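Local coordinates for cysteine hydrolase (Staphylococcus aureus, PDB 6KUA), which hydrolyses the amide of nicotinamide to give nicotinic acid and ammonia, as a zinc-containing nicotinamidase of the isochorismatase-like cysteine hydrolases, at residues V36-I39 with N40-N43; G87-Y90 with E91-K94; D116-L119 with R120-I124; F162-K165 with G166-A170; A170-H173 with F174-L178. All blocks are in the same frame, centred on the assembly; numbering follows the deposited sequence.

Interaction 1. Residues V36-I39 with N40-N43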
loop_
_atom_site.group_PDB
_atom_site.type_symbol
_atom_site.label_atom_id
_atom_site.label_comp_id
_atom_site.label_asym_id
_atom_site.label_seq_id
_atom_site.Cartn_x
_atom_site.Cartn_y
_atom_site.Cartn_z
ATOM N N VAL A 36 24.180 18.680 -6.176
ATOM C CA VAL A 36 25.175 18.879 -5.124
ATOM C C VAL A 36 24.787 20.062 -4.253
ATOM O O VAL A 36 24.867 20.005 -3.018
ATOM C CB VAL A 36 26.579 19.065 -5.746
ATOM C CG1 VAL A 36 27.577 19.557 -4.719
ATOM C CG2 VAL A 36 27.060 17.770 -6.388
ATOM N N SER A 37 24.321 21.142 -4.873
ATOM C CA SER A 37 23.923 22.288 -4.082
ATOM C C SER A 37 22.595 22.076 -3.361
ATOM O O SER A 37 22.359 22.724 -2.336
ATOM C CB SER A 37 23.874 23.541 -4.962
ATOM O OG SER A 37 22.596 23.726 -5.535
ATOM N N ARG A 38 21.720 21.191 -3.847
ATOM C CA ARG A 38 20.510 20.917 -3.070
ATOM C C ARG A 38 20.846 20.089 -1.838
ATOM O O ARG A 38 20.286 20.310 -0.759
ATOM C CB ARG A 38 19.454 20.194 -3.918
ATOM C CG ARG A 38 18.945 20.962 -5.128
ATOM C CD ARG A 38 18.590 22.404 -4.805
ATOM N NE ARG A 38 17.495 22.473 -3.848
ATOM C CZ ARG A 38 17.405 23.363 -2.868
ATOM N NH1 ARG A 38 18.353 24.283 -2.709
ATOM N NH2 ARG A 38 16.364 23.327 -2.045
ATOM N N ILE A 39 21.768 19.137 -1.986
ATOM C CA ILE A 39 22.194 18.315 -0.857
ATOM C C ILE A 39 22.812 19.192 0.223
ATOM O O ILE A 39 22.491 19.068 1.411
ATOM C CB ILE A 39 23.167 17.219 -1.330
ATOM C CG1 ILE A 39 22.463 16.272 -2.303
ATOM C CG2 ILE A 39 23.727 16.431 -0.143
ATOM C CD1 ILE A 39 23.403 15.324 -3.006
ATOM N N ASN A 40 23.688 20.116 -0.179
ATOM C CA ASN A 40 24.308 21.008 0.794
ATOM C C ASN A 40 23.271 21.885 1.472
ATOM O O ASN A 40 23.364 22.146 2.677
ATOM C CB ASN A 40 25.377 21.864 0.118
ATOM C CG ASN A 40 26.659 21.097 -0.117
ATOM O OD1 ASN A 40 27.119 20.377 0.758
ATOM N ND2 ASN A 40 27.235 21.235 -1.302
ATOM N N ASP A 41 22.270 22.348 0.719
ATOM C CA ASP A 41 21.209 23.155 1.316
ATOM C C ASP A 41 20.501 22.393 2.433
ATOM O O ASP A 41 20.404 22.869 3.568
ATOM C CB ASP A 41 20.205 23.576 0.242
ATOM C CG ASP A 41 19.223 24.625 0.742
ATOM O OD1 ASP A 41 19.562 25.823 0.699
ATOM O OD2 ASP A 41 18.105 24.262 1.174
ATOM N N PHE A 42 19.985 21.206 2.117
ATOM C CA PHE A 42 19.308 20.394 3.123
ATOM C C PHE A 42 20.237 20.048 4.278
ATOM O O PHE A 42 19.831 20.099 5.441
ATOM C CB PHE A 42 18.754 19.119 2.477
ATOM C CG PHE A 42 17.436 19.328 1.772
ATOM C CD1 PHE A 42 17.381 20.030 0.567
ATOM C CD2 PHE A 42 16.251 18.856 2.327
ATOM C CE1 PHE A 42 16.171 20.237 -0.080
ATOM C CE2 PHE A 42 15.031 19.060 1.679
ATOM C CZ PHE A 42 14.997 19.753 0.476
ATOM N N ASN A 43 21.484 19.673 3.974
ATOM C CA ASN A 43 22.424 19.283 5.018
ATOM C C ASN A 43 22.691 20.437 5.973
ATOM O O ASN A 43 22.728 20.246 7.195
ATOM C CB ASN A 43 23.725 18.791 4.384
ATOM C CG ASN A 43 24.646 18.132 5.379
ATOM O OD1 ASN A 43 24.370 17.035 5.873
ATOM N ND2 ASN A 43 25.764 18.791 5.668
#
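Arg38 and Asp41, one helical turn apart, run side by side in the same direction, and the guanidinium comes down beside the carboxylate arm without gripping it closely. NH1 of Arg38 lies 3.6 Å from CB of Asp41, whereas the salt bridge from Arg38 NH2 to Asp41 OD2 is long, 3.8 Å, with the two flat groups turned 37° from each other. Bends at chi2 and chi3 curl the arginine toward the following turn, which sets NH2 3.7 Å from Phe42 CE1, the guanidinium and ring planes being 73° apart. The rim of the same ring meets the backbone: CD1 of Phe42 is 3.2 Å from Arg38 O, near the ring plane, and that carbonyl also takes the nearly straight bond from Phe42 N (3.0 Å). Asn40 lies alongside Val36, its ND2 3.8 Å from Val36 CG1. The backbone bond from Asn43 N to Ile39 O, 2.8 Å, continues the regular i to i+4 pattern.

Further out, the charged ends have stronger partners: Glu128 pairs with Arg38 NE and Arg4 with Asp41 OD2, while Arg4 also forms a cation-pi contact with Phe42. Arg38 and Asp41 thus each have a second, opposite charge, and their long mutual bridge is the secondary one. Ile39 and Phe42 turn to strands 4-9 and 48-54, and Asn43 OD1 bonds to Gln96. Such an amphipathic helix, connecting two adjacent parallel strands, is typical of the alpha/beta isochorismatase-like hydrolase fold.

Interaction 2. Residues G87-Y90 with E91-K94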
loop_
_atom_site.group_PDB
_atom_site.type_symbol
_atom_site.label_atom_id
_atom_site.label_comp_id
_atom_site.label_asym_id
_atom_site.label_seq_id
_atom_site.Cartn_x
_atom_site.Cartn_y
_atom_site.Cartn_z
ATOM N N GLY A 87 28.271 11.505 -5.771
ATOM C CA GLY A 87 28.843 10.357 -5.083
ATOM C C GLY A 87 29.974 10.731 -4.143
ATOM O O GLY A 87 30.114 10.145 -3.065
ATOM N N LYS A 88 30.791 11.716 -4.535
ATOM C CA LYS A 88 31.853 12.206 -3.660
ATOM C C LYS A 88 31.276 12.805 -2.386
ATOM O O LYS A 88 31.709 12.471 -1.275
ATOM C CB LYS A 88 32.703 13.252 -4.388
ATOM C CG LYS A 88 33.550 12.720 -5.525
ATOM C CD LYS A 88 34.777 13.604 -5.761
ATOM C CE LYS A 88 34.385 15.027 -6.171
ATOM N NZ LYS A 88 34.928 15.421 -7.517
ATOM N N LEU A 89 30.309 13.720 -2.535
ATOM C CA LEU A 89 29.680 14.333 -1.371
ATOM C C LEU A 89 29.064 13.274 -0.467
ATOM O O LEU A 89 29.186 13.351 0.763
ATOM C CB LEU A 89 28.629 15.350 -1.823
ATOM C CG LEU A 89 27.853 16.151 -0.779
ATOM C CD1 LEU A 89 28.792 16.723 0.276
ATOM C CD2 LEU A 89 27.066 17.265 -1.455
ATOM N N TYR A 90 28.436 12.253 -1.059
ATOM C CA TYR A 90 27.766 11.235 -0.258
ATOM C C TYR A 90 28.751 10.504 0.645
ATOM O O TYR A 90 28.440 10.226 1.808
ATOM C CB TYR A 90 27.030 10.246 -1.166
ATOM C CG TYR A 90 26.489 9.032 -0.425
ATOM C CD1 TYR A 90 25.312 9.110 0.319
ATOM C CD2 TYR A 90 27.157 7.811 -0.461
ATOM C CE1 TYR A 90 24.820 8.007 1.009
ATOM C CE2 TYR A 90 26.669 6.703 0.223
ATOM C CZ TYR A 90 25.500 6.807 0.950
ATOM O OH TYR A 90 25.005 5.717 1.629
ATOM N N GLU A 91 29.951 10.196 0.132
ATOM C CA GLU A 91 30.958 9.519 0.949
ATOM C C GLU A 91 31.280 10.293 2.224
ATOM O O GLU A 91 31.541 9.684 3.266
ATOM C CB GLU A 91 32.243 9.289 0.141
ATOM C CG GLU A 91 32.075 8.439 -1.116
ATOM C CD GLU A 91 31.295 7.148 -0.877
ATOM O OE1 GLU A 91 30.499 6.757 -1.772
ATOM O OE2 GLU A 91 31.477 6.530 0.199
ATOM N N THR A 92 31.250 11.622 2.176
ATOM C CA THR A 92 31.594 12.423 3.347
ATOM C C THR A 92 30.424 12.678 4.293
ATOM O O THR A 92 30.650 13.222 5.378
ATOM C CB THR A 92 32.178 13.782 2.935
ATOM O OG1 THR A 92 31.118 14.727 2.761
ATOM C CG2 THR A 92 32.975 13.670 1.644
ATOM N N ILE A 93 29.187 12.333 3.924
ATOM C CA ILE A 93 28.045 12.573 4.802
ATOM C C ILE A 93 27.251 11.308 5.107
ATOM O O ILE A 93 26.298 11.366 5.890
ATOM C CB ILE A 93 27.108 13.673 4.248
ATOM C CG1 ILE A 93 26.532 13.293 2.875
ATOM C CG2 ILE A 93 27.824 15.012 4.156
ATOM C CD1 ILE A 93 25.429 14.236 2.416
ATOM N N LYS A 94 27.638 10.160 4.555
ATOM C CA LYS A 94 26.765 8.990 4.609
ATOM C C LYS A 94 26.545 8.446 6.020
ATOM O O LYS A 94 25.546 7.755 6.246
ATOM C CB LYS A 94 27.309 7.886 3.710
ATOM C CG LYS A 94 28.792 7.622 3.866
ATOM C CD LYS A 94 29.217 6.462 2.988
ATOM C CE LYS A 94 30.242 5.586 3.681
ATOM N NZ LYS A 94 30.855 4.624 2.729
HETATM O O HOH W 1 23.490 6.677 4.325
#
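Tyr90 and Lys94 meet at the C-terminal end of helix 84-93, the helix that precedes strand 99-104 in the parallel alpha/beta fold. The main apolar contact is a CH-pi interaction: CB of Lys94 sits over one face of the Tyr90 ring, 3.7 Å from its centroid and 20° off the normal, and the two side chains cross at about a right angle. Tyr90 CG lies anti to the backbone N (chi1 171°), which carries the ring forward along the helix to meet the lysine. A looser apolar contact joins Leu89 CD1 to Ile93 CG2 at 4.3 Å, and both residues pack on helix 32-44.

Among charged groups, Lys94 NZ and Glu91 OE2 form a salt bridge of 3.2 Å. The same carboxylate brings OE1 to the edge of the Tyr90 ring, in its plane, with the carboxylate turned 85° from it, so the glutamate links the ring's rim to the ammonium.

The backbone bonds slacken here. Ile93 N makes a 3.1 Å bond to Tyr90 O, a shift to i to i+3 spacing, whereas its bond to Leu89 O is weak. Thr92 OG1 supplements the weak bond of its own backbone N by donating to Leu89 O, 3.1 Å away, on a lone pair in the carbonyl plane. Finally, a water bridges the tyrosine to the chain, lying 3.2 Å from Tyr90 OH and donating to Lys94 O at 3.0 Å.

Interaction 3. Residues D116-L119 with R120-I124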
loop_
_atom_site.group_PDB
_atom_site.type_symbol
_atom_site.label_atom_id
_atom_site.label_comp_id
_atom_site.label_asym_id
_atom_site.label_seq_id
_atom_site.Cartn_x
_atom_site.Cartn_y
_atom_site.Cartn_z
ATOM N N ASP A 116 7.892 6.001 2.848
ATOM C CA ASP A 116 6.790 6.770 3.424
ATOM C C ASP A 116 6.846 6.735 4.948
ATOM O O ASP A 116 6.717 7.775 5.615
ATOM C CB ASP A 116 5.455 6.231 2.900
ATOM C CG ASP A 116 4.242 6.936 3.501
ATOM O OD1 ASP A 116 4.282 8.177 3.681
ATOM O OD2 ASP A 116 3.226 6.238 3.774
ATOM N N SER A 117 7.063 5.546 5.521
ATOM C CA SER A 117 7.092 5.452 6.978
ATOM C C SER A 117 8.284 6.202 7.567
ATOM O O SER A 117 8.163 6.796 8.645
ATOM C CB SER A 117 7.116 3.988 7.417
ATOM O OG SER A 117 8.426 3.488 7.278
ATOM N N LEU A 118 9.425 6.197 6.870
ATOM C CA LEU A 118 10.581 6.966 7.319
ATOM C C LEU A 118 10.296 8.462 7.323
ATOM O O LEU A 118 10.686 9.169 8.259
ATOM C CB LEU A 118 11.780 6.674 6.428
ATOM C CG LEU A 118 12.434 5.304 6.636
ATOM C CD1 LEU A 118 13.414 5.014 5.492
ATOM C CD2 LEU A 118 13.145 5.234 7.992
ATOM N N LEU A 119 9.653 8.969 6.266
ATOM C CA LEU A 119 9.277 10.378 6.213
ATOM C C LEU A 119 8.287 10.736 7.320
ATOM O O LEU A 119 8.426 11.779 7.976
ATOM C CB LEU A 119 8.678 10.699 4.844
ATOM C CG LEU A 119 9.569 10.488 3.623
ATOM C CD1 LEU A 119 8.740 10.476 2.313
ATOM C CD2 LEU A 119 10.642 11.560 3.584
ATOM N N ARG A 120 7.275 9.886 7.533
ATOM C CA ARG A 120 6.266 10.158 8.558
ATOM C C ARG A 120 6.871 10.164 9.962
ATOM O O ARG A 120 6.504 11.010 10.786
ATOM C CB ARG A 120 5.144 9.134 8.487
ATOM C CG ARG A 120 4.244 9.239 7.260
ATOM C CD ARG A 120 3.068 8.248 7.368
ATOM N NE ARG A 120 2.393 8.059 6.081
ATOM C CZ ARG A 120 1.119 7.702 5.946
ATOM N NH1 ARG A 120 0.363 7.493 7.016
ATOM N NH2 ARG A 120 0.594 7.578 4.736
ATOM N N GLU A 121 7.778 9.212 10.258
ATOM C CA GLU A 121 8.492 9.175 11.541
ATOM C C GLU A 121 9.106 10.532 11.875
ATOM O O GLU A 121 9.198 10.914 13.043
ATOM C CB GLU A 121 9.636 8.143 11.502
ATOM C CG GLU A 121 9.317 6.697 11.849
ATOM C CD GLU A 121 10.451 5.730 11.451
ATOM O OE1 GLU A 121 11.641 6.087 11.584
ATOM O OE2 GLU A 121 10.153 4.609 10.980
ATOM N N ARG A 122 9.585 11.243 10.859
ATOM C CA ARG A 122 10.376 12.452 11.026
ATOM C C ARG A 122 9.575 13.723 10.802
ATOM O O ARG A 122 10.167 14.790 10.638
ATOM C CB ARG A 122 11.568 12.406 10.073
ATOM C CG ARG A 122 12.558 11.351 10.469
ATOM C CD ARG A 122 13.435 10.909 9.295
ATOM N NE ARG A 122 14.434 9.953 9.752
ATOM C CZ ARG A 122 14.160 8.688 10.064
ATOM N NH1 ARG A 122 12.918 8.230 9.942
ATOM N NH2 ARG A 122 15.123 7.879 10.490
ATOM N N SER A 123 8.243 13.616 10.745
ATOM C CA SER A 123 7.350 14.762 10.599
ATOM C C SER A 123 7.603 15.534 9.302
ATOM O O SER A 123 7.518 16.767 9.275
ATOM C CB SER A 123 7.448 15.685 11.818
ATOM O OG SER A 123 6.893 15.024 12.942
ATOM N N ILE A 124 7.920 14.805 8.227
ATOM C CA ILE A 124 8.097 15.384 6.894
ATOM C C ILE A 124 6.773 15.338 6.153
ATOM O O ILE A 124 6.189 14.263 5.988
ATOM C CB ILE A 124 9.154 14.614 6.083
ATOM C CG1 ILE A 124 10.474 14.506 6.838
ATOM C CG2 ILE A 124 9.319 15.250 4.723
ATOM C CD1 ILE A 124 11.229 15.760 6.818
HETATM O O HOH W 2 9.705 2.214 9.005
#
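Asp116 and Arg120 cross with carboxylate and guanidinium planes 76° apart, so the salt bridge is no flat two-pronged pair. Arg120 NE donates to Asp116 OD1 at 3.1 Å and 167°, and Asp116 OD2 is equally near to NE, 3.1 Å. OD1 lies in the guanidinium plane but is met, on its syn side, well out of the carboxylate plane; Tyr150 OH also binds it. The arginine is extended from CG to NE, and its NH2 reaches Asp116 of the second subunit, which extends the ion pair across the subunit boundary.

Leu118 and Arg122 instead lie side by side. The arginine runs along the leucine in the same direction, bringing NH1 to within 3.6 Å of Leu118 CD2 and bonding it to Leu118 O at 2.9 Å. Here the helix ends in a Schellman motif, with Ser123 at positive phi as C-prime: Ile124 N reaches Leu119 O (3.1 Å) and Ser123 N reaches Arg120 O. Arg122 N approaches Leu119 O from the opposite face of the carbonyl plane.

Glu121 runs alongside Leu118. Its OE1 accepts from Arg122 NH1 at 3.0 Å, while OE2 pairs with Arg106 of the third subunit. The side chains of Ile124 and Leu119 cross at a slant, CG2 4.1 Å from CD2.

Interaction 4. Residues F162-K165 with G166-A170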
loop_
_atom_site.group_PDB
_atom_site.type_symbol
_atom_site.label_atom_id
_atom_site.label_comp_id
_atom_site.label_asym_id
_atom_site.label_seq_id
_atom_site.Cartn_x
_atom_site.Cartn_y
_atom_site.Cartn_z
ATOM N N PHE A 162 16.494 11.427 -21.074
ATOM C CA PHE A 162 16.983 11.271 -22.441
ATOM C C PHE A 162 15.952 11.718 -23.466
ATOM O O PHE A 162 16.305 11.956 -24.626
ATOM C CB PHE A 162 17.385 9.815 -22.710
ATOM C CG PHE A 162 16.286 8.807 -22.435
ATOM C CD1 PHE A 162 15.327 8.512 -23.406
ATOM C CD2 PHE A 162 16.224 8.143 -21.213
ATOM C CE1 PHE A 162 14.318 7.587 -23.158
ATOM C CE2 PHE A 162 15.220 7.213 -20.958
ATOM C CZ PHE A 162 14.265 6.936 -21.933
ATOM N N ASN A 163 14.695 11.845 -23.058
ATOM C CA ASN A 163 13.577 12.152 -23.939
ATOM C C ASN A 163 13.135 13.584 -23.657
ATOM O O ASN A 163 12.524 13.855 -22.619
ATOM C CB ASN A 163 12.450 11.148 -23.700
ATOM C CG ASN A 163 11.224 11.418 -24.541
ATOM O OD1 ASN A 163 11.188 12.360 -25.337
ATOM N ND2 ASN A 163 10.203 10.578 -24.371
ATOM N N GLN A 164 13.427 14.492 -24.590
ATOM C CA GLN A 164 13.112 15.904 -24.377
ATOM C C GLN A 164 11.608 16.142 -24.268
ATOM O O GLN A 164 11.154 16.913 -23.414
ATOM C CB GLN A 164 13.701 16.745 -25.509
ATOM C CG GLN A 164 14.416 17.978 -25.029
ATOM C CD GLN A 164 13.518 18.860 -24.194
ATOM O OE1 GLN A 164 12.385 19.150 -24.587
ATOM N NE2 GLN A 164 14.012 19.293 -23.036
ATOM N N LYS A 165 10.824 15.502 -25.137
ATOM C CA LYS A 165 9.370 15.615 -25.070
ATOM C C LYS A 165 8.840 15.112 -23.733
ATOM O O LYS A 165 7.935 15.719 -23.148
ATOM C CB LYS A 165 8.729 14.820 -26.213
ATOM C CG LYS A 165 8.864 15.462 -27.581
ATOM C CD LYS A 165 8.615 14.457 -28.694
ATOM C CE LYS A 165 8.998 13.014 -28.312
ATOM N NZ LYS A 165 10.445 12.827 -27.948
ATOM N N GLY A 166 9.378 13.991 -23.247
ATOM C CA GLY A 166 8.929 13.455 -21.974
ATOM C C GLY A 166 9.326 14.339 -20.811
ATOM O O GLY A 166 8.552 14.524 -19.859
ATOM N N HIS A 167 10.533 14.904 -20.873
ATOM C CA HIS A 167 10.963 15.851 -19.857
ATOM C C HIS A 167 9.975 17.007 -19.739
ATOM O O HIS A 167 9.486 17.318 -18.641
ATOM C CB HIS A 167 12.371 16.351 -20.186
ATOM C CG HIS A 167 12.876 17.395 -19.241
ATOM N ND1 HIS A 167 13.435 17.086 -18.017
ATOM C CD2 HIS A 167 12.902 18.746 -19.336
ATOM C CE1 HIS A 167 13.786 18.200 -17.400
ATOM N NE2 HIS A 167 13.471 19.223 -18.178
ATOM N N GLU A 168 9.638 17.636 -20.869
ATOM C CA GLU A 168 8.687 18.748 -20.829
ATOM C C GLU A 168 7.278 18.271 -20.475
ATOM O O GLU A 168 6.555 18.955 -19.737
ATOM C CB GLU A 168 8.685 19.491 -22.169
ATOM C CG GLU A 168 9.979 20.287 -22.428
ATOM C CD GLU A 168 10.105 20.821 -23.861
ATOM O OE1 GLU A 168 10.859 21.806 -24.061
ATOM O OE2 GLU A 168 9.470 20.256 -24.786
ATOM N N TRP A 169 6.857 17.121 -21.016
ATOM C CA TRP A 169 5.554 16.573 -20.640
ATOM C C TRP A 169 5.444 16.420 -19.126
ATOM O O TRP A 169 4.445 16.813 -18.515
ATOM C CB TRP A 169 5.302 15.209 -21.316
ATOM C CG TRP A 169 4.004 14.667 -20.799
ATOM C CD1 TRP A 169 2.751 14.958 -21.269
ATOM C CD2 TRP A 169 3.817 13.842 -19.638
ATOM N NE1 TRP A 169 1.804 14.338 -20.494
ATOM C CE2 TRP A 169 2.431 13.649 -19.484
ATOM C CE3 TRP A 169 4.695 13.224 -18.727
ATOM C CZ2 TRP A 169 1.892 12.875 -18.450
ATOM C CZ3 TRP A 169 4.153 12.469 -17.687
ATOM C CH2 TRP A 169 2.766 12.299 -17.564
ATOM N N ALA A 170 6.477 15.847 -18.505
ATOM C CA ALA A 170 6.396 15.488 -17.091
ATOM C C ALA A 170 6.430 16.723 -16.197
ATOM O O ALA A 170 5.744 16.765 -15.166
ATOM C CB ALA A 170 7.521 14.505 -16.739
#
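The chain passes from an extended backbone at Asn163 (psi 108°) straight into helix 164-176, and His167 N closes the first turn on Asn163 O at 2.8 Å. Asn163 is the N-cap: its CG stands anti to the backbone N (chi1 178°), which places the amide beside the first turn, where OD1 takes a weak bond from Gly166 N of 3.2 Å. Lys165 shares the capping oxygen. Bent at chi3 and chi4, it curls back so that NZ donates to Asn163 OD1 at 2.8 Å, from 29° out of the amide's carbonyl plane. Two donors, one of them weak, meet that oxygen and would be expected to restrict rotation of the amide.

The next turn follows regularly, with Glu168 N bonded to Gln164 O (3.0 Å) and Trp169 N to Lys165 O (2.8 Å). Trp169 packs its CB 3.2 Å from Lys165 O, while its indole reaches the fourth subunit, stacking on Trp169 of that subunit, with NE1 bonded to Asp135 of the same subunit. His167 ND1 is held by Thr134 of its own chain.

Trp169 also packs on Gly166 of the fourth subunit, and Asn163 packs on Trp169 of that subunit. Asn163 is thus an asparagine N-cap with a weak capping bond, at the start of the last helix of the alpha/beta fold and beside a subunit interface.

Interaction 5. Residues A170-H173 with F174-L178; sequences ALAH and FKNSL
A chi1 of -172° sets the His173 imidazole opposite its own backbone nitrogen and forward toward Ser177, while Phe174, whose CG is anti to the carbonyl carbon (chi1 -57°), folds its ring back over the preceding turn. CB of Ser177 lies over one face of the His173 ring in a CH-pi contact, 4.0 Å from the centroid and 19° off the normal. Leu178 CD2 comes obliquely to the same ring, 4.0 Å from NE2.

The Phe174 ring carries Ala170 O over one face, 3.0 Å above the plane and offset toward the rim, while that oxygen accepts from Phe174 N at 2.8 Å. Ala170 CB touches CZ of the ring at 3.9 Å, and Leu171 CD2 meets its CD2 at 4.1 Å. Leu139 and Ala142 of helix 137-147 pack on this phenyl. At the helix end His173 O takes two donors, Ser177 N (2.9 Å) and Leu178 N (3.3 Å).

His173 NE2 bonds to His140 of the fourth subunit, and Trp169 stacks on the His173 ring. A nitrogen-to-nitrogen bond needs one imidazole to donate and the other to accept, so the proton states of the two histidines are probably coupled across the interface.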
loop_
_atom_site.group_PDB
_atom_site.type_symbol
_atom_site.label_atom_id
_atom_site.label_comp_id
_atom_site.label_asym_id
_atom_site.label_seq_id
_atom_site.Cartn_x
_atom_site.Cartn_y
_atom_site.Cartn_z
ATOM N N ALA A 170 6.477 15.847 -18.505
ATOM C CA ALA A 170 6.396 15.488 -17.091
ATOM C C ALA A 170 6.430 16.723 -16.197
ATOM O O ALA A 170 5.744 16.765 -15.166
ATOM C CB ALA A 170 7.521 14.505 -16.739
ATOM N N LEU A 171 7.194 17.754 -16.587
ATOM C CA LEU A 171 7.232 18.975 -15.790
ATOM C C LEU A 171 5.861 19.636 -15.738
ATOM O O LEU A 171 5.461 20.152 -14.690
ATOM C CB LEU A 171 8.288 19.944 -16.331
ATOM C CG LEU A 171 9.762 19.534 -16.140
ATOM C CD1 LEU A 171 10.694 20.550 -16.768
ATOM C CD2 LEU A 171 10.122 19.333 -14.673
ATOM N N ALA A 172 5.119 19.622 -16.858
ATOM C CA ALA A 172 3.769 20.179 -16.842
ATOM C C ALA A 172 2.813 19.284 -16.062
ATOM O O ALA A 172 1.948 19.780 -15.339
ATOM C CB ALA A 172 3.248 20.398 -18.271
ATOM N N HIS A 173 2.953 17.961 -16.205
ATOM C CA HIS A 173 2.177 17.040 -15.384
ATOM C C HIS A 173 2.380 17.329 -13.903
ATOM O O HIS A 173 1.408 17.474 -13.151
ATOM C CB HIS A 173 2.558 15.594 -15.713
ATOM C CG HIS A 173 1.676 14.573 -15.067
ATOM N ND1 HIS A 173 0.435 14.238 -15.565
ATOM C CD2 HIS A 173 1.851 13.817 -13.954
ATOM C CE1 HIS A 173 -0.106 13.302 -14.805
ATOM N NE2 HIS A 173 0.725 13.037 -13.810
ATOM N N PHE A 174 3.641 17.454 -13.465
ATOM C CA PHE A 174 3.885 17.743 -12.050
ATOM C C PHE A 174 3.155 19.011 -11.625
ATOM O O PHE A 174 2.551 19.063 -10.548
ATOM C CB PHE A 174 5.386 17.891 -11.760
ATOM C CG PHE A 174 6.225 16.711 -12.144
ATOM C CD1 PHE A 174 5.726 15.417 -12.100
ATOM C CD2 PHE A 174 7.551 16.902 -12.535
ATOM C CE1 PHE A 174 6.537 14.323 -12.452
ATOM C CE2 PHE A 174 8.363 15.822 -12.905
ATOM C CZ PHE A 174 7.856 14.529 -12.867
ATOM N N LYS A 175 3.182 20.038 -12.477
ATOM C CA LYS A 175 2.575 21.321 -12.138
ATOM C C LYS A 175 1.051 21.250 -12.205
ATOM O O LYS A 175 0.365 21.653 -11.261
ATOM C CB LYS A 175 3.124 22.394 -13.083
ATOM C CG LYS A 175 2.685 23.844 -12.803
ATOM C CD LYS A 175 3.411 24.805 -13.770
ATOM C CE LYS A 175 2.556 26.030 -14.131
ATOM N NZ LYS A 175 1.527 25.712 -15.175
ATOM N N ASN A 176 0.499 20.702 -13.293
ATOM C CA ASN A 176 -0.928 20.837 -13.569
ATOM C C ASN A 176 -1.777 19.729 -12.948
ATOM O O ASN A 176 -2.933 19.976 -12.598
ATOM C CB ASN A 176 -1.168 20.887 -15.093
ATOM C CG ASN A 176 -0.331 21.983 -15.785
ATOM O OD1 ASN A 176 -0.198 23.077 -15.265
ATOM N ND2 ASN A 176 0.244 21.672 -16.937
ATOM N N SER A 177 -1.252 18.514 -12.809
ATOM C CA SER A 177 -2.006 17.434 -12.175
ATOM C C SER A 177 -1.606 17.156 -10.734
ATOM O O SER A 177 -2.459 16.730 -9.943
ATOM C CB SER A 177 -1.868 16.139 -12.985
ATOM O OG SER A 177 -2.363 16.318 -14.294
ATOM N N LEU A 178 -0.330 17.333 -10.379
ATOM C CA LEU A 178 0.123 16.974 -9.042
ATOM C C LEU A 178 0.236 18.172 -8.106
ATOM O O LEU A 178 0.640 17.994 -6.953
ATOM C CB LEU A 178 1.468 16.236 -9.098
ATOM C CG LEU A 178 1.569 15.042 -10.061
ATOM C CD1 LEU A 178 2.785 14.196 -9.726
ATOM C CD2 LEU A 178 0.301 14.197 -10.030
#

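How the interactions relate
All five contacts are local, each within one helix or at its end, and none closes a long loop or crosses another. From the N terminus, interaction 1 lies on helix 32-44 and interaction 2 on helix 84-93. These two touch, Ile39 CG2 lying 3.7 Å from Leu89 CD2, linking helix 32-44, which packs on strands 4-9 and 48-54, to helix 84-93, which packs on strand 99-104. Interaction 3 follows at the end of helix 115-121, with no touch to the others, and meets the second and third subunits. Interactions 4 and 5 share Ala170 along helix 164-176, both at the fourth subunit. Interaction 2 lies across the chain's centre from both, its centre about 31 Å from that of interaction 5.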